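BtGH115A (Bacteroides thetaiotaomicron, PDB 5BY3) is a family GH115 glycoside hydrolase, a 4-O-methyl-alpha-glucuronidase that acts on decorated arabinogalactans. Local coordinates at residues L289-M294 against P338-P343; L355-D360 against R382-G387; D360-W365 against I426-I431. One frame throughout, in Å; residues are numbered along the deposited sequence.

In the fold
All three contacts belong to one (β/α)8 barrel, whose eight parallel strands include 290-291, 339-341, 362-366, 388-393 and 429-433, neighbours in that order. Interaction 1 pairs the first two, interaction 2 joins the loops leading into 362-366 and 388-393, and interaction 3 spans from 362-366 past 388-393 to 429-433. Along the chain interaction 1 closes before the others open, while interactions 2 and 3 alternate their segments and share D360. The centres lie about 10 to 12 Å apart. Backbone bonds from F341 to T362 and M364 tie interactions 1 and 3 into one sheet, and R384 of interaction 2 reaches V361, so the contacts join part of the barrel wall, its N-terminal loops and its core.

Interaction 1: L289-M294 against P338-P343; sequences LYTLGM and PQVFIP
The Y290 ring turns its edge to the carbonyl oxygen of P338, which lies near the ring plane 3.8 Å from CD2, and the F341 ring does likewise with L292 O, 3.9 Å from its CD1. P338 O also accepts the backbone N-H of Y290 at 3.1 Å in a nearly straight bond (172°). Y290 O then takes the N-H of V340 at 2.8 Å, and L292 N reaches V340 O at 2.7 Å, the zigzag of parallel strands in which Y290 brackets Q339. Strands 290-291 and 339-341 are consecutive members of the (β/α)8 barrel, linked by helix 308-329 in a β-α-β crossover. T291 and V340 point to one face of the sheet, the barrel interior. V340 holds CG1 between its backbone N and carbonyl carbon (chi1 66°), which sets that methyl 3.2 Å from T291 OG1; the end of I342, its CD1, comes within 3.6 Å of the same oxygen. The hydroxyl is hydrogen-bonded to A241 O. Y290 and Q339 occupy the opposite face, packing on L326 of the crossover helix. There Q339 OE1, engaged by R323, lies 3.5 Å from L292 CD1. At the start of the pair L289 lays CD2 against the ring of P338, the two side chains crossing at about a right angle. Beyond L292, the backbone angles of G293 call for glycine, and a beta carbon there would also press on F341 CE1.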
loop_
_atom_site.group_PDB
_atom_site.type_symbol
_atom_site.label_atom_id
_atom_site.label_comp_id
_atom_site.label_asym_id
_atom_site.label_seq_id
_atom_site.Cartn_x
_atom_site.Cartn_y
_atom_site.Cartn_z
ATOM N N LEU A 289 17.487 -0.367 -10.080
ATOM C CA LEU A 289 16.461 -0.227 -11.100
ATOM C C LEU A 289 16.450 1.226 -11.534
ATOM O O LEU A 289 16.195 2.122 -10.704
ATOM C CB LEU A 289 15.078 -0.642 -10.600
ATOM C CG LEU A 289 14.890 -2.073 -10.083
ATOM C CD1 LEU A 289 13.506 -2.136 -9.457
ATOM C CD2 LEU A 289 15.071 -3.193 -11.112
ATOM N N TYR A 290 16.743 1.440 -12.826
ATOM C CA TYR A 290 16.967 2.785 -13.379
ATOM C C TYR A 290 15.653 3.321 -13.850
ATOM O O TYR A 290 15.035 2.733 -14.771
ATOM C CB TYR A 290 17.992 2.743 -14.529
ATOM C CG TYR A 290 19.379 2.450 -14.030
ATOM C CD1 TYR A 290 20.201 3.492 -13.588
ATOM C CD2 TYR A 290 19.857 1.129 -13.912
ATOM C CE1 TYR A 290 21.455 3.246 -13.094
ATOM C CE2 TYR A 290 21.143 0.882 -13.411
ATOM C CZ TYR A 290 21.910 1.949 -12.999
ATOM O OH TYR A 290 23.166 1.781 -12.473
ATOM N N THR A 291 15.195 4.391 -13.191
ATOM C CA THR A 291 14.004 5.094 -13.666
ATOM C C THR A 291 14.403 5.951 -14.886
ATOM O O THR A 291 15.386 6.677 -14.826
ATOM C CB THR A 291 13.339 5.949 -12.550
ATOM O OG1 THR A 291 12.583 5.094 -11.684
ATOM C CG2 THR A 291 12.360 6.951 -13.115
ATOM N N LEU A 292 13.642 5.862 -15.977
ATOM C CA LEU A 292 13.929 6.673 -17.158
ATOM C C LEU A 292 13.057 7.913 -17.214
ATOM O O LEU A 292 12.059 8.005 -16.487
ATOM C CB LEU A 292 13.791 5.852 -18.436
ATOM C CG LEU A 292 14.824 4.758 -18.690
ATOM C CD1 LEU A 292 14.759 4.367 -20.161
ATOM C CD2 LEU A 292 16.230 5.195 -18.307
ATOM N N GLY A 293 13.440 8.864 -18.072
ATOM C CA GLY A 293 12.620 10.038 -18.348
ATOM C C GLY A 293 13.026 11.249 -17.548
ATOM O O GLY A 293 14.128 11.310 -17.022
HETATM N N MSE A 294 12.110 12.211 -17.470
HETATM C CA MSE A 294 12.344 13.510 -16.819
HETATM C C MSE A 294 11.024 14.175 -16.469
HETATM O O MSE A 294 10.095 14.242 -17.293
HETATM C CB MSE A 294 13.178 14.451 -17.701
HETATM C CG MSE A 294 13.877 15.467 -16.808
HETATM SE SE MSE A 294 15.227 16.452 -17.848
HETATM C CE MSE A 294 15.897 17.804 -16.593
ATOM N N PRO A 338 18.043 -3.402 -15.929
ATOM C CA PRO A 338 16.609 -3.214 -15.630
ATOM C C PRO A 338 16.172 -1.718 -15.573
ATOM O O PRO A 338 16.829 -0.864 -14.963
ATOM C CB PRO A 338 16.421 -3.961 -14.302
ATOM C CG PRO A 338 17.760 -3.963 -13.668
ATOM C CD PRO A 338 18.784 -3.939 -14.769
ATOM N N GLN A 339 15.059 -1.437 -16.233
ATOM C CA GLN A 339 14.667 -0.078 -16.533
ATOM C C GLN A 339 13.179 0.158 -16.318
ATOM O O GLN A 339 12.355 -0.689 -16.645
ATOM C CB GLN A 339 15.078 0.256 -17.985
ATOM C CG GLN A 339 16.561 0.625 -18.096
ATOM C CD GLN A 339 17.084 0.624 -19.516
ATOM O OE1 GLN A 339 16.897 1.582 -20.262
ATOM N NE2 GLN A 339 17.759 -0.456 -19.892
ATOM N N VAL A 340 12.816 1.324 -15.797
ATOM C CA VAL A 340 11.396 1.602 -15.595
ATOM C C VAL A 340 11.045 2.989 -16.131
ATOM O O VAL A 340 11.810 3.943 -15.988
ATOM C CB VAL A 340 10.966 1.384 -14.093
ATOM C CG1 VAL A 340 11.626 2.382 -13.146
ATOM C CG2 VAL A 340 9.438 1.429 -13.898
ATOM N N PHE A 341 9.873 3.084 -16.742
ATOM C CA PHE A 341 9.311 4.358 -17.078
ATOM C C PHE A 341 7.980 4.493 -16.345
ATOM O O PHE A 341 7.111 3.598 -16.454
ATOM C CB PHE A 341 9.132 4.486 -18.610
ATOM C CG PHE A 341 8.467 5.767 -19.034
ATOM C CD1 PHE A 341 9.047 7.021 -18.730
ATOM C CD2 PHE A 341 7.241 5.742 -19.707
ATOM C CE1 PHE A 341 8.432 8.216 -19.098
ATOM C CE2 PHE A 341 6.631 6.944 -20.096
ATOM C CZ PHE A 341 7.232 8.169 -19.787
ATOM N N ILE A 342 7.834 5.603 -15.610
ATOM C CA ILE A 342 6.689 5.803 -14.702
ATOM C C ILE A 342 5.868 7.018 -15.110
ATOM O O ILE A 342 6.224 8.136 -14.738
ATOM C CB ILE A 342 7.110 5.935 -13.211
ATOM C CG1 ILE A 342 8.135 4.868 -12.866
ATOM C CG2 ILE A 342 5.887 5.797 -12.269
ATOM C CD1 ILE A 342 8.950 5.201 -11.663
ATOM N N PRO A 343 4.786 6.805 -15.898
ATOM C CA PRO A 343 3.868 7.898 -16.283
ATOM C C PRO A 343 2.800 8.205 -15.184
ATOM O O PRO A 343 1.639 7.776 -15.240
ATOM C CB PRO A 343 3.278 7.418 -17.610
ATOM C CG PRO A 343 3.338 5.923 -17.536
ATOM C CD PRO A 343 4.388 5.528 -16.523
#

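Interaction 2: L355-D360 against R382-G387; sequences LQVPED and RARKGG
E359 O accepts the N-H of G386 at 2.8 Å, in the plane of the carbonyl, and so fastens the loop 355-360 to a type I turn from R384 to G387 that follows helix 379-383. A side chain on G386 would run into D360 O, so the close backbone approach depends on glycine. R384 bends at chi3 (51°) to bring its guanidinium to the loop, the whole side chain crossing those of V357 and E359 at about a right angle. NH1 gives a bond to V357 O at 3.0 Å, bent to 140° at the hydrogen, and NH2 adds a weak one to the same oxygen at 3.3 Å. NH2 also bonds to V361 O. Over one face of the guanidinium, toward its rim, lies E359 CA. The carboxylate of E359 brings OE2 to 4.1 Å from NH1 but well out of the guanidinium plane, an attraction of charges without a bond. A leucine in place of R384 would probably leave V357 O and V361 O without these donors, the loop then held to the turn chiefly by the backbone bond between E359 and G386. D360 forms a salt bridge with R323. Both pieces lead into neighbouring strands, 362-366 and 388-393, and form part of the α-to-β loops at the N-terminal end of a (β/α)8 barrel, across from the strand ends where such enzymes carry their active sites.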
loop_
_atom_site.group_PDB
_atom_site.type_symbol
_atom_site.label_atom_id
_atom_site.label_comp_id
_atom_site.label_asym_id
_atom_site.label_seq_id
_atom_site.Cartn_x
_atom_site.Cartn_y
_atom_site.Cartn_z
ATOM N N LEU A 355 4.032 8.354 -27.394
ATOM C CA LEU A 355 5.486 8.358 -27.156
ATOM C C LEU A 355 6.069 6.953 -27.293
ATOM O O LEU A 355 5.454 5.979 -26.835
ATOM C CB LEU A 355 5.780 8.928 -25.786
ATOM C CG LEU A 355 7.158 8.799 -25.145
ATOM C CD1 LEU A 355 8.221 9.738 -25.689
ATOM C CD2 LEU A 355 6.958 9.067 -23.658
ATOM N N GLN A 356 7.241 6.849 -27.918
ATOM C CA GLN A 356 7.862 5.539 -28.097
ATOM C C GLN A 356 8.814 5.220 -26.942
ATOM O O GLN A 356 9.780 5.949 -26.701
ATOM C CB GLN A 356 8.544 5.408 -29.479
ATOM C CG GLN A 356 7.610 5.548 -30.689
ATOM C CD GLN A 356 6.305 4.763 -30.564
ATOM O OE1 GLN A 356 6.285 3.541 -30.640
ATOM N NE2 GLN A 356 5.203 5.478 -30.383
ATOM N N VAL A 357 8.516 4.152 -26.211
ATOM C CA VAL A 357 9.386 3.719 -25.107
ATOM C C VAL A 357 9.951 2.353 -25.512
ATOM O O VAL A 357 9.177 1.474 -25.899
ATOM C CB VAL A 357 8.617 3.669 -23.734
ATOM C CG1 VAL A 357 9.536 3.380 -22.569
ATOM C CG2 VAL A 357 7.910 4.986 -23.433
ATOM N N PRO A 358 11.285 2.166 -25.447
ATOM C CA PRO A 358 11.890 0.900 -25.913
ATOM C C PRO A 358 11.354 -0.297 -25.165
ATOM O O PRO A 358 11.217 -0.248 -23.924
ATOM C CB PRO A 358 13.389 1.095 -25.659
ATOM C CG PRO A 358 13.567 2.588 -25.647
ATOM C CD PRO A 358 12.314 3.132 -25.018
ATOM N N GLU A 359 11.021 -1.340 -25.937
ATOM C CA GLU A 359 10.212 -2.512 -25.503
ATOM C C GLU A 359 10.691 -3.232 -24.223
ATOM O O GLU A 359 9.887 -3.856 -23.516
ATOM C CB GLU A 359 10.059 -3.537 -26.653
ATOM C CG GLU A 359 9.481 -3.000 -27.970
ATOM C CD GLU A 359 7.955 -3.074 -28.044
ATOM O OE1 GLU A 359 7.366 -4.180 -27.952
ATOM O OE2 GLU A 359 7.330 -2.005 -28.216
ATOM N N ASP A 360 11.989 -3.142 -23.940
ATOM C CA ASP A 360 12.566 -3.753 -22.753
ATOM C C ASP A 360 12.238 -2.967 -21.460
ATOM O O ASP A 360 12.272 -3.532 -20.371
ATOM C CB ASP A 360 14.078 -3.928 -22.918
ATOM C CG ASP A 360 14.811 -2.606 -23.179
ATOM O OD1 ASP A 360 14.639 -2.039 -24.281
ATOM O OD2 ASP A 360 15.571 -2.150 -22.286
ATOM N N ARG A 382 0.789 -5.072 -22.699
ATOM C CA ARG A 382 0.978 -6.322 -22.010
ATOM C C ARG A 382 2.028 -7.270 -22.643
ATOM O O ARG A 382 2.830 -7.875 -21.918
ATOM C CB ARG A 382 -0.373 -6.998 -21.853
ATOM C CG ARG A 382 -0.321 -8.281 -21.070
ATOM C CD ARG A 382 -1.720 -8.724 -20.721
ATOM N NE ARG A 382 -1.572 -9.868 -19.837
ATOM C CZ ARG A 382 -2.556 -10.478 -19.196
ATOM N NH1 ARG A 382 -3.818 -10.072 -19.320
ATOM N NH2 ARG A 382 -2.258 -11.509 -18.422
ATOM N N ALA A 383 2.028 -7.378 -23.979
ATOM C CA ALA A 383 2.960 -8.247 -24.715
ATOM C C ALA A 383 4.423 -7.708 -24.753
ATOM O O ALA A 383 5.359 -8.458 -25.062
ATOM C CB ALA A 383 2.417 -8.526 -26.121
ATOM N N ARG A 384 4.627 -6.427 -24.428
ATOM C CA ARG A 384 5.997 -5.879 -24.259
ATOM C C ARG A 384 6.914 -6.738 -23.357
ATOM O O ARG A 384 6.509 -7.197 -22.277
ATOM C CB ARG A 384 5.967 -4.464 -23.691
ATOM C CG ARG A 384 5.275 -3.433 -24.565
ATOM C CD ARG A 384 5.178 -2.082 -23.886
ATOM N NE ARG A 384 6.457 -1.603 -23.346
ATOM C CZ ARG A 384 7.131 -0.549 -23.794
ATOM N NH1 ARG A 384 6.675 0.155 -24.831
ATOM N NH2 ARG A 384 8.282 -0.212 -23.213
ATOM N N LYS A 385 8.144 -6.921 -23.821
ATOM C CA LYS A 385 9.158 -7.724 -23.156
ATOM C C LYS A 385 9.495 -7.183 -21.743
ATOM O O LYS A 385 9.801 -7.961 -20.848
ATOM C CB LYS A 385 10.410 -7.829 -24.067
ATOM C CG LYS A 385 11.670 -8.455 -23.468
ATOM C CD LYS A 385 12.932 -7.832 -24.085
ATOM C CE LYS A 385 14.254 -8.328 -23.458
ATOM N NZ LYS A 385 15.381 -8.378 -24.447
ATOM N N GLY A 386 9.420 -5.867 -21.553
ATOM C CA GLY A 386 9.690 -5.227 -20.256
ATOM C C GLY A 386 8.619 -5.356 -19.156
ATOM O O GLY A 386 8.845 -4.935 -17.994
ATOM N N GLY A 387 7.484 -5.958 -19.518
ATOM C CA GLY A 387 6.312 -6.150 -18.658
ATOM C C GLY A 387 5.652 -4.859 -18.166
ATOM O O GLY A 387 5.993 -3.759 -18.592
#

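Interaction 3: D360-W365 against I426-I431; sequences DVTLMW and IQKMWI
M364 and M429, both selenomethionine, cross at about a right angle inside a (β/α)8 barrel, each laying its terminal methyl on a neighbour from the other segment. Their strands, 362-366 and 429-433, are not adjacent: strand 388-393 runs between them, and the axes of the short pieces pass 8.4 Å apart at 36°, so only side chains can meet. M364 stays extended until chi3 (-112°), where the bend brings CE down onto M429 CG at 3.5 Å, with M429 SE at 3.6 Å from the same methyl. CE of M364 also lies 3.5 Å from I431 CG1, so the methyl is gripped by two residues of strand 429-433; I431 and M364 both touch W212 further round the barrel. M429 bends in its turn, carrying its CE obliquely over T362, 3.5 Å from OG1. That hydroxyl is not left to an apolar partner alone, since its one proton can be shared between, or alternate between, the carbonyl oxygens of G386 and Q339, both in hydrogen-bonding reach. The methyl branch of T362, CG2, rests on the aliphatic part of K428, 3.8 Å from its CG, as well as near the M429 methyl, while the amino group of K428 goes on to a salt bridge with E161. On the outer face of the sheet, W365 and I426 meet at an oblique slant, CD1 of the indole 3.8 Å from CD1 of the isoleucine. The indole is fixed by a bond from NE1 to N388 and lined on one face, toward the rim, by L363 CB. I426 serves a second aromatic through its backbone: W430 NE1 donates to I426 O at 3.1 Å, the nitrogen standing 48° above the plane of that carbonyl.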
loop_
_atom_site.group_PDB
_atom_site.type_symbol
_atom_site.label_atom_id
_atom_site.label_comp_id
_atom_site.label_asym_id
_atom_site.label_seq_id
_atom_site.Cartn_x
_atom_site.Cartn_y
_atom_site.Cartn_z
ATOM N N ASP A 360 11.989 -3.142 -23.940
ATOM C CA ASP A 360 12.566 -3.753 -22.753
ATOM C C ASP A 360 12.238 -2.967 -21.460
ATOM O O ASP A 360 12.272 -3.532 -20.371
ATOM C CB ASP A 360 14.078 -3.928 -22.918
ATOM C CG ASP A 360 14.811 -2.606 -23.179
ATOM O OD1 ASP A 360 14.639 -2.039 -24.281
ATOM O OD2 ASP A 360 15.571 -2.150 -22.286
ATOM N N VAL A 361 11.912 -1.679 -21.601
ATOM C CA VAL A 361 11.617 -0.811 -20.457
ATOM C C VAL A 361 10.261 -1.151 -19.825
ATOM O O VAL A 361 9.212 -1.184 -20.506
ATOM C CB VAL A 361 11.759 0.694 -20.794
ATOM C CG1 VAL A 361 11.497 1.568 -19.568
ATOM C CG2 VAL A 361 13.141 0.985 -21.361
ATOM N N THR A 362 10.309 -1.469 -18.528
ATOM C CA THR A 362 9.071 -1.730 -17.766
ATOM C C THR A 362 8.209 -0.481 -17.760
ATOM O O THR A 362 8.712 0.612 -17.462
ATOM C CB THR A 362 9.386 -2.140 -16.308
ATOM O OG1 THR A 362 10.469 -3.088 -16.300
ATOM C CG2 THR A 362 8.140 -2.726 -15.614
ATOM N N LEU A 363 6.932 -0.627 -18.117
ATOM C CA LEU A 363 6.002 0.516 -18.034
ATOM C C LEU A 363 5.277 0.510 -16.667
ATOM O O LEU A 363 4.563 -0.449 -16.332
ATOM C CB LEU A 363 4.984 0.485 -19.167
ATOM C CG LEU A 363 5.422 0.579 -20.644
ATOM C CD1 LEU A 363 4.200 0.475 -21.527
ATOM C CD2 LEU A 363 6.180 1.861 -20.985
HETATM N N MSE A 364 5.432 1.573 -15.886
HETATM C CA MSE A 364 4.823 1.560 -14.549
HETATM C C MSE A 364 3.567 2.397 -14.403
HETATM O O MSE A 364 3.605 3.618 -14.278
HETATM C CB MSE A 364 5.825 1.855 -13.443
HETATM C CG MSE A 364 5.295 1.232 -12.155
HETATM SE SE MSE A 364 6.447 1.890 -10.719
HETATM C CE MSE A 364 7.125 0.080 -10.484
ATOM N N TRP A 365 2.436 1.721 -14.352
ATOM C CA TRP A 365 1.171 2.417 -14.157
ATOM C C TRP A 365 1.006 2.913 -12.716
ATOM O O TRP A 365 1.679 2.434 -11.784
ATOM C CB TRP A 365 0.026 1.535 -14.654
ATOM C CG TRP A 365 0.377 0.960 -16.004
ATOM C CD1 TRP A 365 0.591 -0.360 -16.320
ATOM C CD2 TRP A 365 0.627 1.707 -17.205
ATOM N NE1 TRP A 365 0.925 -0.486 -17.650
ATOM C CE2 TRP A 365 0.956 0.766 -18.220
ATOM C CE3 TRP A 365 0.590 3.073 -17.528
ATOM C CZ2 TRP A 365 1.238 1.154 -19.534
ATOM C CZ3 TRP A 365 0.877 3.456 -18.844
ATOM C CH2 TRP A 365 1.199 2.507 -19.817
ATOM N N ILE A 426 -0.399 -6.719 -15.012
ATOM C CA ILE A 426 0.634 -5.940 -14.289
ATOM C C ILE A 426 1.359 -6.910 -13.329
ATOM O O ILE A 426 0.893 -7.141 -12.206
ATOM C CB ILE A 426 0.046 -4.714 -13.557
ATOM C CG1 ILE A 426 -0.662 -3.800 -14.557
ATOM C CG2 ILE A 426 1.123 -3.986 -12.758
ATOM C CD1 ILE A 426 -1.389 -2.584 -13.998
ATOM N N GLN A 427 2.479 -7.483 -13.785
ATOM C CA GLN A 427 3.127 -8.606 -13.085
ATOM C C GLN A 427 4.639 -8.464 -12.888
ATOM O O GLN A 427 5.314 -9.358 -12.340
ATOM C CB GLN A 427 2.863 -9.920 -13.818
ATOM C CG GLN A 427 1.408 -10.240 -14.124
ATOM C CD GLN A 427 1.198 -11.669 -14.633
ATOM O OE1 GLN A 427 2.142 -12.454 -14.798
ATOM N NE2 GLN A 427 -0.052 -12.010 -14.873
ATOM N N LYS A 428 5.191 -7.362 -13.347
ATOM C CA LYS A 428 6.626 -7.242 -13.308
ATOM C C LYS A 428 7.089 -6.571 -11.992
ATOM O O LYS A 428 8.067 -7.013 -11.358
ATOM C CB LYS A 428 7.098 -6.476 -14.565
ATOM C CG LYS A 428 8.596 -6.373 -14.761
ATOM C CD LYS A 428 9.233 -7.675 -15.223
ATOM C CE LYS A 428 10.660 -7.367 -15.659
ATOM N NZ LYS A 428 11.184 -8.368 -16.636
HETATM N N MSE A 429 6.378 -5.524 -11.586
HETATM C CA MSE A 429 6.900 -4.603 -10.612
HETATM C C MSE A 429 5.774 -3.929 -9.872
HETATM O O MSE A 429 4.941 -3.226 -10.470
HETATM C CB MSE A 429 7.753 -3.582 -11.365
HETATM C CG MSE A 429 8.886 -2.958 -10.568
HETATM SE SE MSE A 429 9.976 -1.702 -11.647
HETATM C CE MSE A 429 10.788 -3.071 -12.833
ATOM N N TRP A 430 5.755 -4.146 -8.553
ATOM C CA TRP A 430 4.801 -3.498 -7.645
ATOM C C TRP A 430 5.556 -2.695 -6.592
ATOM O O TRP A 430 6.514 -3.180 -5.958
ATOM C CB TRP A 430 3.977 -4.547 -6.939
ATOM C CG TRP A 430 2.924 -5.257 -7.728
ATOM C CD1 TRP A 430 2.711 -5.235 -9.087
ATOM C CD2 TRP A 430 1.948 -6.140 -7.186
ATOM N NE1 TRP A 430 1.630 -6.021 -9.411
ATOM C CE2 TRP A 430 1.140 -6.588 -8.266
ATOM C CE3 TRP A 430 1.651 -6.572 -5.880
ATOM C CZ2 TRP A 430 0.067 -7.463 -8.085
ATOM C CZ3 TRP A 430 0.584 -7.436 -5.695
ATOM C CH2 TRP A 430 -0.197 -7.881 -6.793
ATOM N N ILE A 431 5.119 -1.465 -6.418
ATOM C CA ILE A 431 5.778 -0.531 -5.544
ATOM C C ILE A 431 4.725 0.219 -4.772
ATOM O O ILE A 431 3.811 0.895 -5.361
ATOM C CB ILE A 431 6.663 0.497 -6.294
ATOM C CG1 ILE A 431 7.812 -0.166 -7.065
ATOM C CG2 ILE A 431 7.162 1.564 -5.306
ATOM C CD1 ILE A 431 8.933 -0.816 -6.249
#